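Local structure of prenylcyclase (Actinoplanes teichomyceticus, 6IJ1) at residues V18-V32 with I44-H57. The protein probably acts as a prenyltransferase- or terpene-cyclase-like enzyme on a prenyl substrate. Sequence-based numbering, arbitrary orientation.
Sequences VDFLLDRREADGRWV and ITAYVAGVLVQLPH
The indole of Trp31 lies over Val48. Val48 CG1 sits above the centre of the ring, 3.6 Å from the centroid of the six-membered ring and 15° off its normal, a CH-pi contact. CG1 reaches this place because it stands anti to the backbone N (chi1 170°). Arg25 CG covers the opposite face, offset toward the rim, so the indole is held between a valine methyl and an arginine methylene. At the far end of the ring Leu52 comes from the opposite direction, its CD1 3.4 Å from Trp31 CH2. Trp31 NE1 donates to Leu21 O over 2.8 Å. Leu21 O lies almost in the indole plane, but NE1 stands above the plane of the carbonyl. Arg24 N reaches the same oxygen from its other face. Replacing Trp31 by an alanine would remove the indole, is likely to open a gap beside Val48 and Leu52, and would leave Leu21 O with Arg24 N as donor.

Segments 18-23 and 44-52 lie on helices 10-23 and 42-52. They run roughly antiparallel, their axes 11.7 Å apart at an angle of 144°. The two helices form a helical hairpin, and the tryptophan returns from the connecting loop to fill the space between them. Leu334 of helix 327-341 also packs on Leu21.

Leu21 CD1 lies 4.1 Å from Leu52 CD2 and also approaches Val48 CG1. Further along, Val18 and Leu55 slide past each other, with Val18 CG2 3.6 Å from Leu55 CD1. At the other end, Thr45 OG1 lies 2.8 Å from Trp31 O and is hydrogen-bonded with Asp41 O.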
# COMPACT_ATOMS: atom_id res chain seq x y z
N VAL A 18 11.25 -6.79 12.77
CA VAL A 18 11.14 -5.58 13.58
C VAL A 18 12.51 -4.97 13.86
O VAL A 18 12.70 -3.76 13.70
CB VAL A 18 10.38 -5.87 14.90
CG1 VAL A 18 10.46 -4.65 15.81
CG2 VAL A 18 8.93 -6.15 14.58
N ASP A 19 13.49 -5.80 14.24
CA ASP A 19 14.83 -5.26 14.46
C ASP A 19 15.38 -4.63 13.19
O ASP A 19 16.03 -3.61 13.25
CB ASP A 19 15.78 -6.35 14.91
CG ASP A 19 15.53 -6.82 16.36
OD1 ASP A 19 14.98 -6.05 17.17
OD2 ASP A 19 15.89 -7.96 16.64
N PHE A 20 15.17 -5.26 12.02
CA PHE A 20 15.62 -4.62 10.77
C PHE A 20 15.00 -3.24 10.62
O PHE A 20 15.68 -2.27 10.34
CB PHE A 20 15.26 -5.52 9.57
CG PHE A 20 15.49 -4.86 8.23
CD1 PHE A 20 16.73 -4.92 7.63
CD2 PHE A 20 14.45 -4.17 7.58
CE1 PHE A 20 16.94 -4.28 6.36
CE2 PHE A 20 14.67 -3.57 6.33
CZ PHE A 20 15.89 -3.61 5.74
N LEU A 21 13.67 -3.13 10.82
CA LEU A 21 13.04 -1.84 10.56
C LEU A 21 13.45 -0.80 11.60
O LEU A 21 13.70 0.35 11.26
CB LEU A 21 11.51 -1.99 10.56
CG LEU A 21 10.92 -2.76 9.36
CD1 LEU A 21 9.44 -3.00 9.57
CD2 LEU A 21 11.20 -1.96 8.08
N LEU A 22 13.53 -1.18 12.88
CA LEU A 22 13.99 -0.22 13.88
C LEU A 22 15.42 0.23 13.61
O LEU A 22 15.74 1.40 13.81
CB LEU A 22 13.87 -0.84 15.27
CG LEU A 22 12.45 -1.08 15.74
CD1 LEU A 22 12.52 -1.85 17.10
CD2 LEU A 22 11.65 0.22 15.85
N ASP A 23 16.30 -0.69 13.18
CA ASP A 23 17.67 -0.29 12.88
C ASP A 23 17.77 0.62 11.67
O ASP A 23 18.76 1.36 11.53
CB ASP A 23 18.56 -1.52 12.67
CG ASP A 23 18.83 -2.26 13.98
OD1 ASP A 23 18.49 -1.71 15.05
OD2 ASP A 23 19.40 -3.38 13.94
N ARG A 24 16.76 0.63 10.79
CA ARG A 24 16.80 1.49 9.62
C ARG A 24 16.07 2.82 9.83
O ARG A 24 15.91 3.60 8.88
CB ARG A 24 16.21 0.74 8.39
CG ARG A 24 16.85 -0.59 7.94
CD ARG A 24 18.26 -0.42 7.72
NE ARG A 24 19.03 -1.61 7.27
CZ ARG A 24 19.35 -2.65 8.04
NH1 ARG A 24 18.86 -2.74 9.28
NH2 ARG A 24 20.13 -3.64 7.54
N ARG A 25 15.64 3.13 11.05
CA ARG A 25 15.14 4.48 11.33
C ARG A 25 16.19 5.54 11.05
O ARG A 25 17.38 5.35 11.33
CB ARG A 25 14.75 4.61 12.81
CG ARG A 25 13.40 4.03 13.18
CD ARG A 25 13.21 4.04 14.71
NE ARG A 25 14.17 3.15 15.35
CZ ARG A 25 14.26 3.02 16.68
NH1 ARG A 25 13.45 3.74 17.47
NH2 ARG A 25 15.15 2.21 17.21
N GLU A 26 15.74 6.68 10.55
CA GLU A 26 16.54 7.90 10.54
C GLU A 26 16.76 8.35 11.98
O GLU A 26 16.16 7.83 12.94
CB GLU A 26 15.85 8.97 9.73
CG GLU A 26 15.62 8.59 8.27
CD GLU A 26 16.93 8.22 7.52
OE1 GLU A 26 17.95 8.94 7.66
OE2 GLU A 26 16.96 7.19 6.80
N ALA A 27 17.65 9.34 12.13
CA ALA A 27 17.99 9.80 13.48
C ALA A 27 16.78 10.35 14.21
O ALA A 27 16.65 10.19 15.44
CB ALA A 27 19.09 10.87 13.41
N ASP A 28 15.87 11.02 13.48
CA ASP A 28 14.68 11.57 14.12
C ASP A 28 13.54 10.56 14.25
O ASP A 28 12.48 10.94 14.77
CB ASP A 28 14.19 12.81 13.37
CG ASP A 28 13.70 12.52 11.96
OD1 ASP A 28 13.80 11.35 11.51
OD2 ASP A 28 13.23 13.47 11.30
N GLY A 29 13.71 9.32 13.81
CA GLY A 29 12.67 8.31 13.95
C GLY A 29 11.92 7.98 12.67
O GLY A 29 11.13 7.02 12.68
N ARG A 30 12.12 8.75 11.60
CA ARG A 30 11.33 8.51 10.39
C ARG A 30 11.95 7.34 9.60
O ARG A 30 13.02 6.82 9.89
CB ARG A 30 11.24 9.77 9.53
CG ARG A 30 12.48 10.14 8.84
CD ARG A 30 12.43 11.54 8.18
NE ARG A 30 13.45 11.65 7.12
CZ ARG A 30 14.73 11.99 7.33
NH1 ARG A 30 15.14 12.27 8.58
NH2 ARG A 30 15.59 12.03 6.31
N TRP A 31 11.18 6.85 8.62
CA TRP A 31 11.71 5.86 7.68
C TRP A 31 11.61 6.44 6.28
O TRP A 31 10.65 7.15 5.94
CB TRP A 31 10.94 4.55 7.73
CG TRP A 31 11.12 3.81 8.99
CD1 TRP A 31 12.14 2.96 9.29
CD2 TRP A 31 10.25 3.82 10.15
NE1 TRP A 31 11.98 2.42 10.56
CE2 TRP A 31 10.82 2.94 11.11
CE3 TRP A 31 9.04 4.47 10.47
CZ2 TRP A 31 10.24 2.72 12.40
CZ3 TRP A 31 8.46 4.24 11.73
CH2 TRP A 31 9.05 3.37 12.67
N VAL A 32 12.59 6.11 5.43
CA VAL A 32 12.55 6.52 4.02
C VAL A 32 12.81 5.31 3.13
O VAL A 32 13.49 4.36 3.52
CB VAL A 32 13.53 7.66 3.66
CG1 VAL A 32 13.32 8.87 4.65
CG2 VAL A 32 15.00 7.16 3.74
N ILE A 44 6.28 6.53 3.32
CA ILE A 44 6.93 5.34 3.85
C ILE A 44 6.91 5.32 5.37
O ILE A 44 6.75 4.26 5.98
CB ILE A 44 8.37 5.25 3.29
CG1 ILE A 44 8.29 4.96 1.79
CG2 ILE A 44 9.22 4.19 3.98
CD1 ILE A 44 7.65 3.57 1.43
N THR A 45 7.12 6.49 6.01
CA THR A 45 7.03 6.53 7.47
C THR A 45 5.67 6.07 7.95
O THR A 45 5.58 5.28 8.89
CB THR A 45 7.33 7.97 7.92
OG1 THR A 45 8.71 8.28 7.64
CG2 THR A 45 7.10 8.13 9.42
N ALA A 46 4.60 6.61 7.34
CA ALA A 46 3.25 6.20 7.72
C ALA A 46 3.04 4.70 7.48
O ALA A 46 2.44 4.01 8.31
CB ALA A 46 2.22 7.00 6.96
N TYR A 47 3.52 4.19 6.34
CA TYR A 47 3.26 2.79 6.00
C TYR A 47 3.98 1.85 6.97
O TYR A 47 3.41 0.87 7.46
CB TYR A 47 3.76 2.59 4.55
CG TYR A 47 3.46 1.19 4.00
CD1 TYR A 47 2.20 0.94 3.49
CD2 TYR A 47 4.42 0.18 4.01
CE1 TYR A 47 1.87 -0.31 3.02
CE2 TYR A 47 4.12 -1.07 3.47
CZ TYR A 47 2.85 -1.29 2.97
OH TYR A 47 2.50 -2.52 2.43
N VAL A 48 5.25 2.12 7.23
CA VAL A 48 6.01 1.26 8.16
C VAL A 48 5.43 1.34 9.57
O VAL A 48 5.24 0.32 10.23
CB VAL A 48 7.50 1.68 8.14
CG1 VAL A 48 8.29 0.99 9.25
CG2 VAL A 48 8.11 1.37 6.70
N ALA A 49 5.14 2.58 10.02
CA ALA A 49 4.59 2.78 11.36
C ALA A 49 3.29 2.03 11.53
O ALA A 49 3.05 1.43 12.59
CB ALA A 49 4.36 4.28 11.64
N GLY A 50 2.44 2.01 10.48
CA GLY A 50 1.15 1.34 10.60
C GLY A 50 1.29 -0.15 10.84
O GLY A 50 0.50 -0.76 11.56
N VAL A 51 2.31 -0.78 10.24
CA VAL A 51 2.54 -2.20 10.51
C VAL A 51 3.08 -2.38 11.92
O VAL A 51 2.62 -3.25 12.68
CB VAL A 51 3.50 -2.79 9.45
CG1 VAL A 51 3.87 -4.22 9.83
CG2 VAL A 51 2.83 -2.78 8.06
N LEU A 52 4.05 -1.54 12.31
CA LEU A 52 4.72 -1.71 13.59
C LEU A 52 3.73 -1.58 14.74
O LEU A 52 3.86 -2.29 15.72
CB LEU A 52 5.87 -0.71 13.73
CG LEU A 52 7.10 -0.99 12.86
CD1 LEU A 52 8.13 0.11 13.00
CD2 LEU A 52 7.73 -2.34 13.20
N VAL A 53 2.75 -0.67 14.65
CA VAL A 53 1.88 -0.51 15.82
C VAL A 53 0.94 -1.70 16.01
O VAL A 53 0.30 -1.81 17.07
CB VAL A 53 1.05 0.81 15.79
CG1 VAL A 53 1.93 2.06 15.80
CG2 VAL A 53 0.03 0.87 14.64
N GLN A 54 0.85 -2.62 15.05
CA GLN A 54 0.02 -3.82 15.15
C GLN A 54 0.78 -5.06 15.62
O GLN A 54 0.16 -6.12 15.75
CB GLN A 54 -0.61 -4.12 13.80
CG GLN A 54 -1.49 -3.01 13.29
CD GLN A 54 -1.98 -3.34 11.89
OE1 GLN A 54 -2.69 -4.35 11.68
NE2 GLN A 54 -1.53 -2.56 10.90
N LEU A 55 2.09 -4.97 15.83
CA LEU A 55 2.92 -6.11 16.19
C LEU A 55 3.08 -6.17 17.70
O LEU A 55 3.11 -5.13 18.37
CB LEU A 55 4.30 -6.01 15.54
CG LEU A 55 4.17 -6.01 14.00
CD1 LEU A 55 5.56 -5.91 13.38
CD2 LEU A 55 3.43 -7.23 13.49
N PRO A 56 3.23 -7.37 18.25
CA PRO A 56 3.31 -7.52 19.72
C PRO A 56 4.74 -7.33 20.24
O PRO A 56 5.37 -8.25 20.78
CB PRO A 56 2.79 -8.94 19.92
CG PRO A 56 3.32 -9.70 18.71
CD PRO A 56 3.19 -8.67 17.56
N HIS A 57 5.26 -6.11 20.08
CA HIS A 57 6.62 -5.79 20.49
C HIS A 57 6.61 -4.35 20.96
O HIS A 57 6.23 -3.45 20.22
CB HIS A 57 7.62 -6.03 19.32
CG HIS A 57 7.77 -7.48 18.94
ND1 HIS A 57 8.49 -8.39 19.69
CD2 HIS A 57 7.26 -8.20 17.90
CE1 HIS A 57 8.43 -9.59 19.13
NE2 HIS A 57 7.68 -9.50 18.04